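Local coordinates for protein cytosine-specific methyltransferase (Escherichia coli O157:H7 EDL933, PDB 3G7U) that probably methylates cytosine in DNA at carbon 5, using S-adenosyl-L-methionine as methyl donor, as a member of the C5-methyltransferase family, at residues A[141-146]-A[169-174]; A[263-268]-A[314-319]; A[271-276]-A[284-289]. All blocks are in the same frame, centred on the assembly; numbering follows the deposited sequence.

Contact 1 (A[141-146]-A[169-174]); sequences GDYDIL and GVKKSL
Strands 143-145 and 169-171 pair antiparallel at 156°, and reciprocal hydrogen bonds between Asp144 and Val170 set the register: Asp144 N to Val170 O is 2.7 Å and Val170 N to Asp144 O 2.9 Å. A third backbone hydrogen bond, Lys172 N to Asp142 O, is nearly straight (174° at the hydrogen) and carries the pairing past the end of the strand. In the sheet, strand 163-171 lies between 114-119 and the edge strand 143-152, the 3-2-1-4-5-7-6 order of class I methyltransferases. Tyr143 chi1, -69°, leaves CD1 and CE1 alongside the Val170-Lys171 peptide, with Tyr143 CD1 3.4 Å from Val170 C; its hydroxyl hydrogen-bonds to Pro112 O. On the other face of the sheet, Asp144 CB meets Val170 CG2 at 3.8 Å. The extended Lys172 chain passes across Asp144, Lys172 CG 3.4 Å from Asp144 OD1, but its ammonium reaches Ser140 O and, more weakly, Gly141 O, while Asp144 OD1 stays 5.0 Å from Lys172 NZ. Two waters instead link Asp144 OD2 to Lys171 O and Lys172 O. The chemistry thus implies a sheet edge held by main-chain hydrogen bonds, its lysine charge probably favoured by carbonyls ending helix 129-140 and its aspartate hydrated.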
loop_
_atom_site.group_PDB
_atom_site.type_symbol
_atom_site.label_atom_id
_atom_site.label_comp_id
_atom_site.label_asym_id
_atom_site.label_seq_id
_atom_site.Cartn_x
_atom_site.Cartn_y
_atom_site.Cartn_z
ATOM N N GLY A 141 21.657 8.337 17.119
ATOM C CA GLY A 141 22.414 9.558 17.347
ATOM C C GLY A 141 21.678 10.808 16.922
ATOM O O GLY A 141 21.706 11.806 17.641
ATOM N N ASP A 142 20.988 10.759 15.779
ATOM C CA ASP A 142 20.375 11.947 15.202
ATOM C C ASP A 142 18.856 11.985 15.265
ATOM O O ASP A 142 18.225 13.013 14.986
ATOM C CB ASP A 142 20.838 12.067 13.748
ATOM C CG ASP A 142 22.354 12.171 13.632
ATOM O OD1 ASP A 142 22.925 13.124 14.212
ATOM O OD2 ASP A 142 22.963 11.301 12.968
ATOM N N TYR A 143 18.253 10.845 15.629
ATOM C CA TYR A 143 16.777 10.737 15.612
ATOM C C TYR A 143 16.151 10.348 16.956
ATOM O O TYR A 143 16.684 9.512 17.671
ATOM C CB TYR A 143 16.342 9.685 14.532
ATOM C CG TYR A 143 16.634 10.228 13.145
ATOM C CD1 TYR A 143 15.703 11.020 12.503
ATOM C CD2 TYR A 143 17.869 10.006 12.526
ATOM C CE1 TYR A 143 15.972 11.603 11.252
ATOM C CE2 TYR A 143 18.146 10.554 11.271
ATOM C CZ TYR A 143 17.202 11.354 10.665
ATOM O OH TYR A 143 17.478 11.915 9.458
ATOM N N ASP A 144 15.006 10.939 17.237
ATOM C CA ASP A 144 14.078 10.444 18.266
ATOM C C ASP A 144 13.280 9.299 17.617
ATOM O O ASP A 144 12.467 9.544 16.747
ATOM C CB ASP A 144 13.136 11.568 18.673
ATOM C CG ASP A 144 13.839 12.653 19.517
ATOM O OD1 ASP A 144 14.779 12.302 20.273
ATOM O OD2 ASP A 144 13.451 13.845 19.410
ATOM N N ILE A 145 13.557 8.078 18.049
ATOM C CA ILE A 145 12.995 6.868 17.445
ATOM C C ILE A 145 11.781 6.474 18.298
ATOM O O ILE A 145 11.890 6.370 19.517
ATOM C CB ILE A 145 14.046 5.753 17.375
ATOM C CG1 ILE A 145 15.215 6.195 16.486
ATOM C CG2 ILE A 145 13.445 4.463 16.796
ATOM C CD1 ILE A 145 16.394 5.261 16.549
ATOM N N LEU A 146 10.617 6.348 17.669
ATOM C CA LEU A 146 9.416 6.026 18.402
ATOM C C LEU A 146 9.391 4.532 18.588
ATOM O O LEU A 146 10.006 3.762 17.819
ATOM C CB LEU A 146 8.151 6.481 17.682
ATOM C CG LEU A 146 7.982 7.949 17.286
ATOM C CD1 LEU A 146 6.566 8.210 16.822
ATOM C CD2 LEU A 146 8.318 8.832 18.472
ATOM N N GLY A 169 11.004 7.813 12.953
ATOM C CA GLY A 169 12.054 8.526 13.691
ATOM C C GLY A 169 11.948 9.959 13.250
ATOM O O GLY A 169 11.547 10.228 12.128
ATOM N N VAL A 170 12.269 10.896 14.140
ATOM C CA VAL A 170 12.204 12.305 13.784
ATOM C C VAL A 170 13.492 12.959 14.245
ATOM O O VAL A 170 14.061 12.581 15.250
ATOM C CB VAL A 170 10.991 13.073 14.374
ATOM C CG1 VAL A 170 9.665 12.647 13.719
ATOM C CG2 VAL A 170 10.952 12.978 15.893
ATOM N N LYS A 171 13.986 13.891 13.442
ATOM C CA LYS A 171 15.290 14.495 13.705
ATOM C C LYS A 171 15.227 15.192 15.063
ATOM O O LYS A 171 14.278 15.971 15.328
ATOM C CB LYS A 171 15.606 15.515 12.606
ATOM C CG LYS A 171 17.004 15.425 12.057
ATOM C CD LYS A 171 17.159 16.535 11.029
ATOM C CE LYS A 171 18.424 16.377 10.210
ATOM N NZ LYS A 171 19.627 16.048 11.049
ATOM N N LYS A 172 16.198 14.867 15.898
ATOM C CA LYS A 172 16.344 15.473 17.236
ATOM C C LYS A 172 16.352 17.000 17.213
ATOM O O LYS A 172 15.716 17.649 18.057
ATOM C CB LYS A 172 17.596 14.964 17.908
ATOM C CG LYS A 172 17.370 13.704 18.626
ATOM C CD LYS A 172 18.666 13.086 18.982
ATOM C CE LYS A 172 18.416 11.896 19.849
ATOM N NZ LYS A 172 19.685 11.180 19.986
ATOM N N SER A 173 17.022 17.558 16.211
ATOM C CA SER A 173 17.113 19.006 16.002
ATOM C C SER A 173 15.762 19.707 15.932
ATOM O O SER A 173 15.669 20.917 16.147
ATOM C CB SER A 173 17.937 19.294 14.737
ATOM O OG SER A 173 17.129 19.359 13.570
ATOM N N LEU A 174 14.705 18.960 15.644
ATOM C CA LEU A 174 13.388 19.575 15.480
ATOM C C LEU A 174 12.692 19.833 16.815
ATOM O O LEU A 174 11.727 20.628 16.870
ATOM C CB LEU A 174 12.492 18.699 14.603
ATOM C CG LEU A 174 12.824 18.632 13.104
ATOM C CD1 LEU A 174 12.074 17.484 12.466
ATOM C CD2 LEU A 174 12.489 19.954 12.417
HETATM O O HOH W 1 19.414 15.778 14.926
HETATM O O HOH W 2 12.432 16.053 17.511
HETATM O O HOH W 3 15.088 16.338 20.349
#

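Contact 2 (A[263-268]-A[314-319]); sequences IVQERY and YHPRVI
Gln265 is the first residue of 263-268 to meet the loop 314-319, and it does so with both backbone and side chain against Pro316. Its carbonyl O comes within 3.4 Å of Pro316 CB, and its CG lies 3.8 Å from Pro316 CG. The torsion responsible is chi1, -168°, which places CG anti to the backbone N and alongside Pro316 CB and CG, the two side chains crossing at a slant; the amide end continues along an extended chain. Tyr268, whose ring is backed on one face by Val264 CG1 one turn earlier, 3.4 Å above the ring plane and offset toward the rim, then points toward the loop. Its CB lies 3.9 Å from Pro316 C, and the ring presents an edge near its own plane to Pro316 O, at 3.8 Å from Tyr268 CD2. Farther out, Tyr268 CE2 approaches Val318 CG1 loosely, at 4.4 Å. No hydrogen bond joins the two segments, so van der Waals contact carries the 216 Å² they bury. Pro316 is the centre of an inverse gamma turn, closed by the hydrogen bond from Arg317 N to His315 O at 2.9 Å. His260 links ring and loop, meeting Tyr268 edge-to-face while its NE2 accepts from Val318 N. Arg317 turns away from helix 262-269, its guanidinium forming a salt bridge to Glu323 of helix 321-328. The loop, whose sequence from Arg317 resembles the start of C5-methyltransferase motif IX, thus runs between helix 262-269 and helix 321-328, with Ile319 packed on the latter.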
loop_
_atom_site.group_PDB
_atom_site.type_symbol
_atom_site.label_atom_id
_atom_site.label_comp_id
_atom_site.label_asym_id
_atom_site.label_seq_id
_atom_site.Cartn_x
_atom_site.Cartn_y
_atom_site.Cartn_z
ATOM N N ILE A 263 -17.544 -27.815 -11.316
ATOM C CA ILE A 263 -17.356 -28.512 -10.062
ATOM C C ILE A 263 -16.751 -27.571 -9.023
ATOM O O ILE A 263 -17.199 -27.553 -7.873
ATOM C CB ILE A 263 -16.601 -29.847 -10.251
ATOM C CG1 ILE A 263 -17.601 -30.861 -10.848
ATOM C CG2 ILE A 263 -16.010 -30.349 -8.920
ATOM C CD1 ILE A 263 -17.119 -32.290 -10.988
ATOM N N VAL A 264 -15.797 -26.744 -9.455
ATOM C CA VAL A 264 -15.227 -25.725 -8.579
ATOM C C VAL A 264 -16.311 -24.721 -8.204
ATOM O O VAL A 264 -16.519 -24.410 -7.028
ATOM C CB VAL A 264 -13.998 -25.057 -9.222
ATOM C CG1 VAL A 264 -13.595 -23.806 -8.461
ATOM C CG2 VAL A 264 -12.834 -26.025 -9.258
ATOM N N GLN A 265 -17.040 -24.269 -9.210
ATOM C CA GLN A 265 -18.095 -23.303 -9.037
ATOM C C GLN A 265 -19.163 -23.799 -8.056
ATOM O O GLN A 265 -19.658 -23.032 -7.232
ATOM C CB GLN A 265 -18.701 -23.028 -10.401
ATOM C CG GLN A 265 -19.606 -21.855 -10.484
ATOM C CD GLN A 265 -19.864 -21.425 -11.918
ATOM O OE1 GLN A 265 -20.884 -20.809 -12.207
ATOM N NE2 GLN A 265 -18.941 -21.745 -12.820
ATOM N N GLU A 266 -19.508 -25.087 -8.132
ATOM C CA GLU A 266 -20.529 -25.644 -7.235
ATOM C C GLU A 266 -19.996 -25.754 -5.805
ATOM O O GLU A 266 -20.708 -25.504 -4.831
ATOM C CB GLU A 266 -21.039 -26.990 -7.762
ATOM C CG GLU A 266 -22.202 -26.834 -8.752
ATOM C CD GLU A 266 -22.369 -28.024 -9.712
ATOM O OE1 GLU A 266 -21.704 -29.077 -9.531
ATOM O OE2 GLU A 266 -23.174 -27.890 -10.665
ATOM N N ARG A 267 -18.722 -26.081 -5.690
ATOM C CA ARG A 267 -18.066 -26.129 -4.413
ATOM C C ARG A 267 -18.036 -24.730 -3.770
ATOM O O ARG A 267 -18.319 -24.604 -2.578
ATOM C CB ARG A 267 -16.665 -26.661 -4.604
ATOM C CG ARG A 267 -16.200 -27.594 -3.536
ATOM C CD ARG A 267 -14.944 -28.282 -3.967
ATOM N NE ARG A 267 -13.819 -27.361 -4.056
ATOM C CZ ARG A 267 -12.924 -27.383 -5.037
ATOM N NH1 ARG A 267 -13.032 -28.278 -6.011
ATOM N NH2 ARG A 267 -11.932 -26.506 -5.058
ATOM N N TYR A 268 -17.726 -23.692 -4.554
ATOM C CA TYR A 268 -17.684 -22.325 -4.024
ATOM C C TYR A 268 -19.080 -21.823 -3.665
ATOM O O TYR A 268 -19.260 -21.162 -2.633
ATOM C CB TYR A 268 -17.033 -21.343 -5.013
ATOM C CG TYR A 268 -15.558 -21.524 -5.260
ATOM C CD1 TYR A 268 -14.768 -22.376 -4.483
ATOM C CD2 TYR A 268 -14.929 -20.818 -6.291
ATOM C CE1 TYR A 268 -13.411 -22.526 -4.726
ATOM C CE2 TYR A 268 -13.548 -20.966 -6.534
ATOM C CZ TYR A 268 -12.812 -21.813 -5.744
ATOM O OH TYR A 268 -11.484 -21.959 -6.010
ATOM N N TYR A 314 -21.046 -13.631 -2.378
ATOM C CA TYR A 314 -22.310 -13.954 -3.049
ATOM C C TYR A 314 -22.141 -14.780 -4.340
ATOM O O TYR A 314 -22.941 -15.687 -4.610
ATOM C CB TYR A 314 -23.089 -12.673 -3.320
ATOM C CG TYR A 314 -23.347 -11.844 -2.067
ATOM C CD1 TYR A 314 -23.852 -12.429 -0.897
ATOM C CD2 TYR A 314 -23.099 -10.473 -2.056
ATOM C CE1 TYR A 314 -24.096 -11.664 0.250
ATOM C CE2 TYR A 314 -23.336 -9.696 -0.908
ATOM C CZ TYR A 314 -23.835 -10.298 0.228
ATOM O OH TYR A 314 -24.068 -9.519 1.348
ATOM N N HIS A 315 -21.101 -14.476 -5.115
ATOM C CA HIS A 315 -20.830 -15.177 -6.368
ATOM C C HIS A 315 -19.886 -16.336 -6.180
ATOM O O HIS A 315 -18.953 -16.280 -5.366
ATOM C CB HIS A 315 -20.274 -14.215 -7.443
ATOM C CG HIS A 315 -21.172 -13.057 -7.728
ATOM N ND1 HIS A 315 -22.474 -13.214 -8.147
ATOM C CD2 HIS A 315 -20.964 -11.725 -7.643
ATOM C CE1 HIS A 315 -23.030 -12.028 -8.309
ATOM N NE2 HIS A 315 -22.138 -11.108 -7.995
ATOM N N PRO A 316 -20.106 -17.413 -6.948
ATOM C CA PRO A 316 -19.264 -18.584 -6.802
ATOM C C PRO A 316 -17.912 -18.505 -7.539
ATOM O O PRO A 316 -17.647 -19.280 -8.452
ATOM C CB PRO A 316 -20.145 -19.710 -7.359
ATOM C CG PRO A 316 -21.025 -19.039 -8.378
ATOM C CD PRO A 316 -21.204 -17.616 -7.926
ATOM N N ARG A 317 -17.018 -17.618 -7.086
ATOM C CA ARG A 317 -15.809 -17.331 -7.843
ATOM C C ARG A 317 -14.784 -16.655 -6.925
ATOM O O ARG A 317 -15.168 -16.088 -5.897
ATOM C CB ARG A 317 -16.141 -16.400 -9.025
ATOM C CG ARG A 317 -16.846 -15.112 -8.630
ATOM C CD ARG A 317 -16.745 -14.118 -9.764
ATOM N NE ARG A 317 -17.392 -12.824 -9.545
ATOM C CZ ARG A 317 -16.876 -11.795 -8.855
ATOM N NH1 ARG A 317 -15.689 -11.897 -8.265
ATOM N NH2 ARG A 317 -17.538 -10.642 -8.793
ATOM N N VAL A 318 -13.501 -16.675 -7.306
ATOM C CA VAL A 318 -12.528 -15.828 -6.628
ATOM C C VAL A 318 -12.832 -14.373 -6.950
ATOM O O VAL A 318 -13.518 -14.091 -7.940
ATOM C CB VAL A 318 -11.088 -16.164 -7.051
ATOM C CG1 VAL A 318 -10.764 -17.596 -6.663
ATOM C CG2 VAL A 318 -10.928 -16.031 -8.551
ATOM N N ILE A 319 -12.376 -13.451 -6.103
ATOM C CA ILE A 319 -12.594 -12.013 -6.329
ATOM C C ILE A 319 -11.752 -11.512 -7.521
ATOM O O ILE A 319 -10.775 -12.170 -7.887
ATOM C CB ILE A 319 -12.308 -11.175 -5.024
ATOM C CG1 ILE A 319 -10.848 -11.346 -4.560
ATOM C CG2 ILE A 319 -13.380 -11.548 -3.909
ATOM C CD1 ILE A 319 -10.494 -10.437 -3.346
#

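Contact 3 (A[271-276]-A[284-289]); sequences LSFGET and RLDPNG
Two torsions at Arg284 bring its guanidinium to Leu271: chi1 of 171° swings CG anti to the backbone N, and a bend at chi3 (-95°) turns the end of the chain back to the carbonyl. Arg284 NH1 then donates to Leu271 O at 2.9 Å, the acceptor lying at the guanidinium edge. NE hydrogen-bonds to His312 O, giving the guanidinium a second acceptor, so that its rotation is restrained. Phe273 turns one ring face to Pro287; Pro287 CD stands 3.4 Å from the Phe273 ring centroid, 10° off the normal, a CH-pi contact. At the root of the side chain, Phe273 CB meets Asp286 CB at 4.0 Å. The backbones are joined by Gly274 N to Arg284 O, 2.9 Å with the donor above the carbonyl plane, and by Arg284 N to Glu275 O, also 2.9 Å. Leu285 O, buried here, finds no polar partner in the model. Two turns thus dock: type II Ser272-Glu275, with Gly274 at positive phi and Glu275 OE1 accepting from Ser272 N, and type I Asp286-Gly289, combined with an Asx turn, Asp286 OD1 accepting from Asn288 N. Preceding the motif IX-like sequence, they probably belong to, or adjoin, the target-recognition domain of C5-methyltransferases.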
loop_
_atom_site.group_PDB
_atom_site.type_symbol
_atom_site.label_atom_id
_atom_site.label_comp_id
_atom_site.label_asym_id
_atom_site.label_seq_id
_atom_site.Cartn_x
_atom_site.Cartn_y
_atom_site.Cartn_z
ATOM N N LEU A 271 -20.118 -22.729 -0.168
ATOM C CA LEU A 271 -19.404 -22.189 0.995
ATOM C C LEU A 271 -20.258 -21.201 1.795
ATOM O O LEU A 271 -20.938 -20.328 1.239
ATOM C CB LEU A 271 -18.059 -21.567 0.576
ATOM C CG LEU A 271 -17.007 -22.511 -0.010
ATOM C CD1 LEU A 271 -15.800 -21.718 -0.476
ATOM C CD2 LEU A 271 -16.569 -23.594 0.994
ATOM N N SER A 272 -20.277 -21.375 3.111
ATOM C CA SER A 272 -20.898 -20.378 3.975
ATOM C C SER A 272 -19.883 -19.244 4.188
ATOM O O SER A 272 -18.677 -19.429 3.991
ATOM C CB SER A 272 -21.332 -20.990 5.321
ATOM O OG SER A 272 -22.451 -21.863 5.183
ATOM N N PHE A 273 -20.375 -18.075 4.580
ATOM C CA PHE A 273 -19.503 -16.951 4.927
ATOM C C PHE A 273 -18.357 -17.371 5.868
ATOM O O PHE A 273 -18.568 -18.099 6.846
ATOM C CB PHE A 273 -20.327 -15.850 5.560
ATOM C CG PHE A 273 -21.441 -15.339 4.687
ATOM C CD1 PHE A 273 -21.309 -15.282 3.304
ATOM C CD2 PHE A 273 -22.612 -14.868 5.253
ATOM C CE1 PHE A 273 -22.343 -14.769 2.503
ATOM C CE2 PHE A 273 -23.652 -14.367 4.461
ATOM C CZ PHE A 273 -23.516 -14.326 3.082
ATOM N N GLY A 274 -17.129 -16.985 5.538
ATOM C CA GLY A 274 -15.992 -17.322 6.379
ATOM C C GLY A 274 -15.420 -18.707 6.192
ATOM O O GLY A 274 -14.356 -19.025 6.757
ATOM N N GLU A 275 -16.092 -19.546 5.401
ATOM C CA GLU A 275 -15.643 -20.928 5.228
ATOM C C GLU A 275 -14.484 -21.062 4.257
ATOM O O GLU A 275 -14.482 -20.464 3.185
ATOM C CB GLU A 275 -16.817 -21.832 4.798
ATOM C CG GLU A 275 -16.572 -23.317 5.005
ATOM C CD GLU A 275 -17.706 -24.198 4.493
ATOM O OE1 GLU A 275 -18.852 -23.713 4.302
ATOM O OE2 GLU A 275 -17.427 -25.394 4.278
ATOM N N THR A 276 -13.500 -21.859 4.638
ATOM C CA THR A 276 -12.369 -22.139 3.802
ATOM C C THR A 276 -12.712 -23.391 3.002
ATOM O O THR A 276 -13.236 -24.361 3.556
ATOM C CB THR A 276 -11.132 -22.345 4.663
ATOM O OG1 THR A 276 -11.003 -21.231 5.554
ATOM C CG2 THR A 276 -9.891 -22.438 3.824
ATOM N N ARG A 284 -14.224 -18.077 1.643
ATOM C CA ARG A 284 -15.280 -17.134 1.309
ATOM C C ARG A 284 -15.323 -15.961 2.274
ATOM O O ARG A 284 -15.303 -16.143 3.498
ATOM C CB ARG A 284 -16.641 -17.834 1.195
ATOM C CG ARG A 284 -17.837 -16.913 1.059
ATOM C CD ARG A 284 -19.014 -17.629 0.449
ATOM N NE ARG A 284 -19.083 -17.432 -1.002
ATOM C CZ ARG A 284 -19.949 -18.032 -1.804
ATOM N NH1 ARG A 284 -20.822 -18.914 -1.306
ATOM N NH2 ARG A 284 -19.934 -17.765 -3.108
ATOM N N LEU A 285 -15.367 -14.756 1.708
ATOM C CA LEU A 285 -15.512 -13.529 2.479
ATOM C C LEU A 285 -16.864 -13.485 3.181
ATOM O O LEU A 285 -17.880 -13.938 2.641
ATOM C CB LEU A 285 -15.397 -12.301 1.583
ATOM C CG LEU A 285 -14.008 -12.061 0.954
ATOM C CD1 LEU A 285 -14.075 -11.105 -0.206
ATOM C CD2 LEU A 285 -13.069 -11.508 2.017
ATOM N N ASP A 286 -16.857 -12.926 4.388
ATOM C CA ASP A 286 -18.088 -12.629 5.104
ATOM C C ASP A 286 -18.405 -11.202 4.765
ATOM O O ASP A 286 -17.585 -10.295 5.011
ATOM C CB ASP A 286 -17.852 -12.827 6.615
ATOM C CG ASP A 286 -19.076 -12.472 7.492
ATOM O OD1 ASP A 286 -20.092 -11.876 7.051
ATOM O OD2 ASP A 286 -18.972 -12.773 8.699
ATOM N N PRO A 287 -19.605 -10.966 4.210
ATOM C CA PRO A 287 -19.992 -9.613 3.801
ATOM C C PRO A 287 -20.056 -8.590 4.946
ATOM O O PRO A 287 -19.918 -7.384 4.706
ATOM C CB PRO A 287 -21.377 -9.807 3.176
ATOM C CG PRO A 287 -21.844 -11.117 3.654
ATOM C CD PRO A 287 -20.667 -11.959 3.948
ATOM N N ASN A 288 -20.298 -9.072 6.168
ATOM C CA ASN A 288 -20.317 -8.203 7.354
ATOM C C ASN A 288 -19.010 -8.281 8.147
ATOM O O ASN A 288 -18.919 -7.780 9.262
ATOM C CB ASN A 288 -21.521 -8.557 8.243
ATOM C CG ASN A 288 -22.856 -8.315 7.539
ATOM O OD1 ASN A 288 -23.135 -7.219 7.028
ATOM N ND2 ASN A 288 -23.684 -9.344 7.504
ATOM N N GLY A 289 -18.009 -8.925 7.559
ATOM C CA GLY A 289 -16.683 -9.044 8.147
ATOM C C GLY A 289 -15.701 -8.242 7.301
ATOM O O GLY A 289 -16.106 -7.364 6.573
#

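How the contacts relate
From the N terminus, contact 1 comes first: it pairs the last two strands of the seven-stranded catalytic sheet, closing their hairpin across 22 residues. The chain then leaves that sheet, and contact 2 brings the loop before helix 321-328 back to helix 262-269. Within that long loop contact 3 opens and closes, joining two of its turns, 271-276 and 284-289. These two contacts touch, their centres 12 Å apart: Arg284 NH2 gives His315 O a weak hydrogen bond, and Tyr314 packs on Pro287. Both lie away from the sheet edge at contact 1, across the chain's centre, with centres 51 Å (contact 2) and 45 Å (contact 3) from that of contact 1.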